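Local coordinates for oligopeptide-binding protein oppA (Lactococcus lactis, PDB 3DRF), which captures oligopeptides outside the cell and delivers them to the OppABCDF ABC transporter for uptake, supporting growth in milk, at residues A[229-241]-A[248-260]. Sequence-based numbering, arbitrary orientation.
Sequences VVAGESIKYVPNP and PKLNSITYEVVST
E233 O is gripped from the partner strand by V257 N at 3.0 Å and touched by the CA-H of E256; a water that donates to V257 O adds a weak bond. From here 234-239 and 252-258 run antiparallel, their segment axes 172° apart. Two reciprocal pairs carry the ladder: I235 with Y255, and Y237 with I253, where Y237 N reaches I253 O at 2.8 Å. The return bond, I253 N to Y237 O, is longer, its donor tilted 30° from the carbonyl plane.

The I235, Y237, I253 and Y255 side chains point to one face of the sheet, largely apolar. With CG beside the backbone N (chi1 -77°), the Y237 ring takes I235 CG2 over the centre of one face, 3.6 Å above its plane, while I253 O lies at its edge. The two tyrosine side chains slant across each other, Y237 CE2 meeting Y255 CB at 4.2 Å. Their hydroxyls bond beyond the ladder, Y237 OH to M62 O and Y255 OH to N276 ND2. On the other face S234 CB rests on E256 CG at 3.8 Å, and E256 OE1 bonds Y272 OH.

E233 and S234 form a classic bulge opposite V230, where strand 224-230 turns into 234-239. Five backbone hydrogen bonds join two inner strands of a five-stranded mixed sheet; I235 and Y255 rest on helix 57-62, and K236, T254 and E256 give the reverse face a polar character.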
ATOM      1  N   VAL A 229     -21.238  -8.763  -8.475  1.00 11.01           N
ATOM      2  CA  VAL A 229     -19.944  -8.229  -8.836  1.00 11.01           C
ATOM      3  C   VAL A 229     -19.734  -8.467 -10.333  1.00 11.34           C
ATOM      4  O   VAL A 229     -19.822  -9.572 -10.787  1.00 12.65           O
ATOM      5  CB  VAL A 229     -18.821  -8.954  -8.051  1.00 10.70           C
ATOM      6  CG1 VAL A 229     -17.467  -8.456  -8.511  1.00 11.49           C
ATOM      7  CG2 VAL A 229     -18.984  -8.751  -6.566  1.00 11.26           C
ATOM      8  N   VAL A 230     -19.479  -7.398 -11.083  1.00 11.11           N
ATOM      9  CA  VAL A 230     -19.175  -7.485 -12.498  1.00 11.57           C
ATOM     10  C   VAL A 230     -17.655  -7.345 -12.624  1.00 11.36           C
ATOM     11  O   VAL A 230     -17.101  -6.304 -12.380  1.00 10.88           O
ATOM     12  CB  VAL A 230     -19.898  -6.367 -13.303  1.00 11.94           C
ATOM     13  CG1 VAL A 230     -19.486  -6.381 -14.767  1.00 13.82           C
ATOM     14  CG2 VAL A 230     -21.429  -6.514 -13.186  1.00 12.96           C
ATOM     15  N   ALA A 231     -17.019  -8.445 -12.956  1.00 11.98           N
ATOM     16  CA  ALA A 231     -15.568  -8.515 -13.013  1.00 11.81           C
ATOM     17  C   ALA A 231     -14.988  -7.337 -13.766  1.00 11.70           C
ATOM     18  O   ALA A 231     -15.420  -7.004 -14.833  1.00 12.14           O
ATOM     19  CB  ALA A 231     -15.118  -9.842 -13.632  1.00 13.11           C
ATOM     20  N   GLY A 232     -14.010  -6.690 -13.161  1.00 10.86           N
ATOM     21  CA  GLY A 232     -13.310  -5.607 -13.817  1.00 11.06           C
ATOM     22  C   GLY A 232     -14.014  -4.252 -13.702  1.00 10.24           C
ATOM     23  O   GLY A 232     -13.424  -3.267 -13.982  1.00 10.38           O
ATOM     24  N   GLU A 233     -15.273  -4.257 -13.279  1.00 10.29           N
ATOM     25  CA  GLU A 233     -16.090  -3.035 -13.366  1.00 10.66           C
ATOM     26  C   GLU A 233     -16.763  -2.512 -12.095  1.00 10.34           C
ATOM     27  O   GLU A 233     -16.629  -1.363 -11.777  1.00 11.32           O
ATOM     28  CB  GLU A 233     -17.198  -3.268 -14.426  1.00 11.32           C
ATOM     29  CG  GLU A 233     -16.707  -3.559 -15.833  1.00 13.04           C
ATOM     30  CD  GLU A 233     -17.866  -3.700 -16.841  1.00 16.11           C
ATOM     31  OE1 GLU A 233     -18.961  -3.359 -16.528  1.00 17.64           O
ATOM     32  OE2 GLU A 233     -17.553  -4.186 -17.894  1.00 20.57           O
ATOM     33  N   SER A 234     -17.530  -3.344 -11.424  1.00 10.28           N
ATOM     34  CA  SER A 234     -18.459  -2.836 -10.417  1.00 10.03           C
ATOM     35  C   SER A 234     -18.906  -3.835  -9.359  1.00  9.58           C
ATOM     36  O   SER A 234     -18.773  -5.028  -9.516  1.00 10.00           O
ATOM     37  CB  SER A 234     -19.727  -2.294 -11.143  1.00 11.22           C
ATOM     38  OG  SER A 234     -20.433  -3.353 -11.715  1.00 12.85           O
ATOM     39  N   ILE A 235     -19.456  -3.285  -8.295  1.00  9.23           N
ATOM     40  CA  ILE A 235     -20.092  -4.037  -7.218  1.00  9.17           C
ATOM     41  C   ILE A 235     -21.455  -3.376  -6.898  1.00  9.48           C
ATOM     42  O   ILE A 235     -21.537  -2.191  -6.772  1.00  9.92           O
ATOM     43  CB  ILE A 235     -19.285  -3.925  -5.903  1.00  9.26           C
ATOM     44  CG1 ILE A 235     -17.787  -4.269  -6.100  1.00  8.71           C
ATOM     45  CG2 ILE A 235     -19.928  -4.788  -4.792  1.00  9.36           C
ATOM     46  CD1 ILE A 235     -16.878  -3.761  -4.973  1.00  9.81           C
ATOM     47  N   LYS A 236     -22.487  -4.182  -6.763  1.00  9.52           N
ATOM     48  CA  LYS A 236     -23.787  -3.737  -6.202  1.00 10.51           C
ATOM     49  C   LYS A 236     -23.867  -4.246  -4.781  1.00  9.61           C
ATOM     50  O   LYS A 236     -23.924  -5.419  -4.518  1.00 10.30           O
ATOM     51  CB  LYS A 236     -25.045  -4.230  -6.987  1.00 11.99           C
ATOM     52  CG  LYS A 236     -26.354  -3.453  -6.506  1.00 15.31           C
ATOM     53  CD  LYS A 236     -27.674  -4.044  -6.926  1.00 20.74           C
ATOM     54  CE  LYS A 236     -28.833  -3.498  -6.053  1.00 22.99           C
ATOM     55  NZ  LYS A 236     -29.940  -4.445  -5.710  1.00 24.61           N
ATOM     56  N   TYR A 237     -23.903  -3.311  -3.871  1.00  8.91           N
ATOM     57  CA  TYR A 237     -24.030  -3.608  -2.467  1.00  8.34           C
ATOM     58  C   TYR A 237     -25.479  -3.437  -1.936  1.00  8.69           C
ATOM     59  O   TYR A 237     -26.176  -2.456  -2.269  1.00  8.55           O
ATOM     60  CB  TYR A 237     -23.171  -2.630  -1.710  1.00  8.28           C
ATOM     61  CG  TYR A 237     -21.667  -2.859  -1.695  1.00  6.91           C
ATOM     62  CD1 TYR A 237     -21.126  -3.899  -0.946  1.00  6.48           C
ATOM     63  CD2 TYR A 237     -20.791  -1.979  -2.308  1.00  6.71           C
ATOM     64  CE1 TYR A 237     -19.710  -4.059  -0.846  1.00  6.15           C
ATOM     65  CE2 TYR A 237     -19.413  -2.151  -2.216  1.00  6.99           C
ATOM     66  CZ  TYR A 237     -18.900  -3.187  -1.487  1.00  6.63           C
ATOM     67  OH  TYR A 237     -17.566  -3.364  -1.308  1.00  7.87           O
ATOM     68  N   VAL A 238     -25.910  -4.382  -1.101  1.00  9.12           N
ATOM     69  CA  VAL A 238     -27.193  -4.288  -0.381  1.00  9.95           C
ATOM     70  C   VAL A 238     -26.906  -4.529   1.085  1.00  9.65           C
ATOM     71  O   VAL A 238     -25.835  -5.044   1.404  1.00  8.91           O
ATOM     72  CB  VAL A 238     -28.245  -5.356  -0.914  1.00 10.33           C
ATOM     73  CG1 VAL A 238     -28.449  -5.113  -2.417  1.00 12.00           C
ATOM     74  CG2 VAL A 238     -27.751  -6.781  -0.643  1.00 11.07           C
ATOM     75  N   PRO A 239     -27.807  -4.197   1.999  1.00  9.70           N
ATOM     76  CA  PRO A 239     -27.466  -4.388   3.411  1.00 10.01           C
ATOM     77  C   PRO A 239     -27.239  -5.871   3.739  1.00  9.85           C
ATOM     78  O   PRO A 239     -27.872  -6.738   3.190  1.00 10.24           O
ATOM     79  CB  PRO A 239     -28.728  -3.889   4.118  1.00 10.33           C
ATOM     80  CG  PRO A 239     -29.256  -2.788   3.183  1.00 10.71           C
ATOM     81  CD  PRO A 239     -29.078  -3.437   1.826  1.00 10.20           C
ATOM     82  N   ASN A 240     -26.288  -6.094   4.631  1.00  9.61           N
ATOM     83  CA  ASN A 240     -26.029  -7.414   5.203  1.00  9.69           C
ATOM     84  C   ASN A 240     -26.871  -7.578   6.473  1.00 10.37           C
ATOM     85  O   ASN A 240     -26.605  -6.984   7.437  1.00 10.37           O
ATOM     86  CB  ASN A 240     -24.515  -7.526   5.534  1.00  9.65           C
ATOM     87  CG  ASN A 240     -24.184  -8.749   6.358  1.00  8.54           C
ATOM     88  OD1 ASN A 240     -24.943  -9.666   6.483  1.00  9.56           O
ATOM     89  ND2 ASN A 240     -23.006  -8.753   6.901  1.00 10.08           N
ATOM     90  N   PRO A 241     -27.922  -8.395   6.388  1.00 11.91           N
ATOM     91  CA  PRO A 241     -28.854  -8.509   7.517  1.00 12.22           C
ATOM     92  C   PRO A 241     -28.272  -9.123   8.782  1.00 12.14           C
ATOM     93  O   PRO A 241     -28.797  -9.010   9.848  1.00 13.52           O
ATOM     94  CB  PRO A 241     -29.997  -9.416   6.959  1.00 13.19           C
ATOM     95  CG  PRO A 241     -29.375 -10.182   5.960  1.00 13.52           C
ATOM     96  CD  PRO A 241     -28.324  -9.284   5.285  1.00 12.79           C
ATOM     97  N   PRO A 248     -27.430   0.173   8.250  1.00 13.22           N
ATOM     98  CA  PRO A 248     -27.333   1.316   7.357  1.00 13.23           C
ATOM     99  C   PRO A 248     -28.676   1.968   7.047  1.00 13.76           C
ATOM    100  O   PRO A 248     -29.705   1.371   7.085  1.00 13.66           O
ATOM    101  CB  PRO A 248     -26.720   0.727   6.073  1.00 13.32           C
ATOM    102  CG  PRO A 248     -26.819  -0.686   6.195  1.00 14.58           C
ATOM    103  CD  PRO A 248     -26.957  -1.069   7.597  1.00 13.61           C
ATOM    104  N   LYS A 249     -28.569   3.246   6.728  1.00 14.17           N
ATOM    105  CA  LYS A 249     -29.715   4.061   6.303  1.00 14.91           C
ATOM    106  C   LYS A 249     -30.044   3.753   4.839  1.00 14.06           C
ATOM    107  O   LYS A 249     -31.204   3.760   4.468  1.00 14.75           O
ATOM    108  CB  LYS A 249     -29.353   5.538   6.490  1.00 15.83           C
ATOM    109  CG  LYS A 249     -29.150   5.995   7.973  1.00 18.93           C
ATOM    110  CD  LYS A 249     -28.859   7.553   8.057  1.00 23.45           C
ATOM    111  CE  LYS A 249     -28.487   8.010   9.451  1.00 26.11           C
ATOM    112  NZ  LYS A 249     -29.669   8.047  10.320  1.00 28.32           N
ATOM    113  N   LEU A 250     -29.065   3.476   4.008  1.00 13.24           N
ATOM    114  CA  LEU A 250     -29.244   3.269   2.574  1.00 12.63           C
ATOM    115  C   LEU A 250     -29.860   1.930   2.204  1.00 13.08           C
ATOM    116  O   LEU A 250     -29.714   1.005   2.931  1.00 14.27           O
ATOM    117  CB  LEU A 250     -27.932   3.403   1.791  1.00 12.52           C
ATOM    118  CG  LEU A 250     -27.228   4.769   1.831  1.00 11.70           C
ATOM    119  CD1 LEU A 250     -25.750   4.633   1.432  1.00 12.25           C
ATOM    120  CD2 LEU A 250     -27.879   5.809   0.881  1.00 12.00           C
ATOM    121  N   ASN A 251     -30.606   1.930   1.109  1.00 12.24           N
ATOM    122  CA  ASN A 251     -31.061   0.718   0.455  1.00 12.37           C
ATOM    123  C   ASN A 251     -29.982   0.036  -0.367  1.00 11.88           C
ATOM    124  O   ASN A 251     -29.951  -1.154  -0.387  1.00 11.92           O
ATOM    125  CB  ASN A 251     -32.293   1.035  -0.420  1.00 12.55           C
ATOM    126  CG  ASN A 251     -32.895  -0.200  -1.072  1.00 13.05           C
ATOM    127  OD1 ASN A 251     -33.375  -1.073  -0.415  1.00 14.15           O
ATOM    128  ND2 ASN A 251     -32.805  -0.255  -2.341  1.00 13.14           N
ATOM    129  N   SER A 252     -29.131   0.786  -1.067  1.00 11.03           N
ATOM    130  CA  SER A 252     -28.085   0.139  -1.864  1.00 10.92           C
ATOM    131  C   SER A 252     -26.954   1.121  -2.100  1.00 10.10           C
ATOM    132  O   SER A 252     -27.116   2.290  -1.937  1.00  9.99           O
ATOM    133  CB  SER A 252     -28.619  -0.375  -3.192  1.00 11.20           C
ATOM    134  OG  SER A 252     -28.806   0.682  -4.116  1.00 13.15           O
ATOM    135  N   ILE A 253     -25.819   0.572  -2.488  1.00  9.55           N
ATOM    136  CA  ILE A 253     -24.677   1.321  -3.000  1.00  9.53           C
ATOM    137  C   ILE A 253     -24.123   0.643  -4.232  1.00  9.89           C
ATOM    138  O   ILE A 253     -23.874  -0.516  -4.163  1.00 10.83           O
ATOM    139  CB  ILE A 253     -23.505   1.417  -1.950  1.00  9.04           C
ATOM    140  CG1 ILE A 253     -23.967   2.040  -0.640  1.00  9.49           C
ATOM    141  CG2 ILE A 253     -22.286   2.220  -2.575  1.00 10.44           C
ATOM    142  CD1 ILE A 253     -23.009   1.807   0.587  1.00 12.25           C
ATOM    143  N   THR A 254     -23.916   1.362  -5.323  1.00  9.95           N
ATOM    144  CA  THR A 254     -23.197   0.814  -6.463  1.00 11.00           C
ATOM    145  C   THR A 254     -21.784   1.435  -6.403  1.00 10.86           C
ATOM    146  O   THR A 254     -21.599   2.599  -6.067  1.00 12.18           O
ATOM    147  CB  THR A 254     -23.926   1.108  -7.778  1.00 12.12           C
ATOM    148  OG1 THR A 254     -23.999   2.530  -7.963  1.00 16.54           O
ATOM    149  CG2 THR A 254     -25.309   0.493  -7.707  1.00 13.16           C
ATOM    150  N   TYR A 255     -20.790   0.629  -6.681  1.00  9.68           N
ATOM    151  CA  TYR A 255     -19.397   1.096  -6.616  1.00  9.01           C
ATOM    152  C   TYR A 255     -18.720   0.640  -7.906  1.00  9.71           C
ATOM    153  O   TYR A 255     -18.671  -0.526  -8.155  1.00 10.29           O
ATOM    154  CB  TYR A 255     -18.693   0.536  -5.362  1.00  8.88           C
ATOM    155  CG  TYR A 255     -17.664   1.461  -4.695  1.00  9.23           C
ATOM    156  CD1 TYR A 255     -16.798   2.231  -5.421  1.00  8.27           C
ATOM    157  CD2 TYR A 255     -17.584   1.543  -3.351  1.00  8.73           C
ATOM    158  CE1 TYR A 255     -15.869   3.041  -4.805  1.00  8.04           C
ATOM    159  CE2 TYR A 255     -16.664   2.361  -2.730  1.00  8.55           C
ATOM    160  CZ  TYR A 255     -15.824   3.111  -3.474  1.00  8.85           C
ATOM    161  OH  TYR A 255     -14.944   3.954  -2.865  1.00  9.83           O
ATOM    162  N   GLU A 256     -18.262   1.596  -8.717  1.00  9.68           N
ATOM    163  CA  GLU A 256     -17.791   1.345 -10.075  1.00 10.42           C
ATOM    164  C   GLU A 256     -16.406   1.918 -10.297  1.00  9.75           C
ATOM    165  O   GLU A 256     -16.122   2.949  -9.753  1.00 11.39           O
ATOM    166  CB  GLU A 256     -18.774   1.963 -11.136  1.00 11.56           C
ATOM    167  CG  GLU A 256     -20.224   1.508 -11.031  1.00 14.16           C
ATOM    168  CD  GLU A 256     -21.069   2.013 -12.186  1.00 16.40           C
ATOM    169  OE1 GLU A 256     -20.711   2.908 -12.929  1.00 16.70           O
ATOM    170  OE2 GLU A 256     -22.125   1.438 -12.298  1.00 20.85           O
ATOM    171  N   VAL A 257     -15.642   1.464 -11.229  0.50  9.64           N
ATOM    172  CA  VAL A 257     -14.463   2.217 -11.659  0.50  9.38           C
ATOM    173  C   VAL A 257     -14.890   3.229 -12.722  0.50  9.45           C
ATOM    174  O   VAL A 257     -15.899   3.045 -13.410  0.50  9.19           O
ATOM    175  CB  VAL A 257     -13.271   1.335 -12.149  0.50  9.50           C
ATOM    176  CG1 VAL A 257     -12.657   0.554 -10.975  0.50  9.10           C
ATOM    177  CG2 VAL A 257     -13.684   0.421 -13.292  0.50 10.24           C
ATOM    178  N   VAL A 258     -14.192   4.342 -12.763  1.00  9.57           N
ATOM    179  CA  VAL A 258     -14.327   5.381 -13.777  1.00  9.67           C
ATOM    180  C   VAL A 258     -12.962   5.902 -14.216  1.00  9.88           C
ATOM    181  O   VAL A 258     -12.046   6.033 -13.405  1.00  9.71           O
ATOM    182  CB  VAL A 258     -15.177   6.560 -13.268  1.00  9.98           C
ATOM    183  CG1 VAL A 258     -14.487   7.244 -12.097  1.00  9.73           C
ATOM    184  CG2 VAL A 258     -15.438   7.549 -14.393  1.00  9.93           C
ATOM    185  N   SER A 259     -12.734   6.022 -15.536  1.00 10.44           N
ATOM    186  CA  SER A 259     -11.426   6.418 -16.046  1.00 10.29           C
ATOM    187  C   SER A 259     -11.079   7.854 -15.668  1.00  9.93           C
ATOM    188  O   SER A 259     -11.959   8.662 -15.355  1.00  9.60           O
ATOM    189  CB  SER A 259     -11.378   6.305 -17.561  1.00 10.76           C
ATOM    190  OG  SER A 259     -12.161   7.322 -18.153  1.00 11.84           O
ATOM    191  N   THR A 260      -9.797   8.178 -15.707  0.50 10.28           N
ATOM    192  CA  THR A 260      -9.361   9.530 -15.426  0.50 10.36           C
ATOM    193  C   THR A 260      -9.950  10.538 -16.421  0.50 10.56           C
ATOM    194  O   THR A 260     -10.373  11.620 -16.022  0.50 10.93           O
ATOM    195  CB  THR A 260      -7.842   9.578 -15.438  0.50 10.35           C
ATOM    196  OG1 THR A 260      -7.352   8.498 -14.629  0.50 11.47           O
ATOM    197  CG2 THR A 260      -7.346  10.897 -14.905  0.50 11.24           C
TER
HETATM  198  O   HOH W   1     -16.967   0.620 -14.496  1.00 19.17           O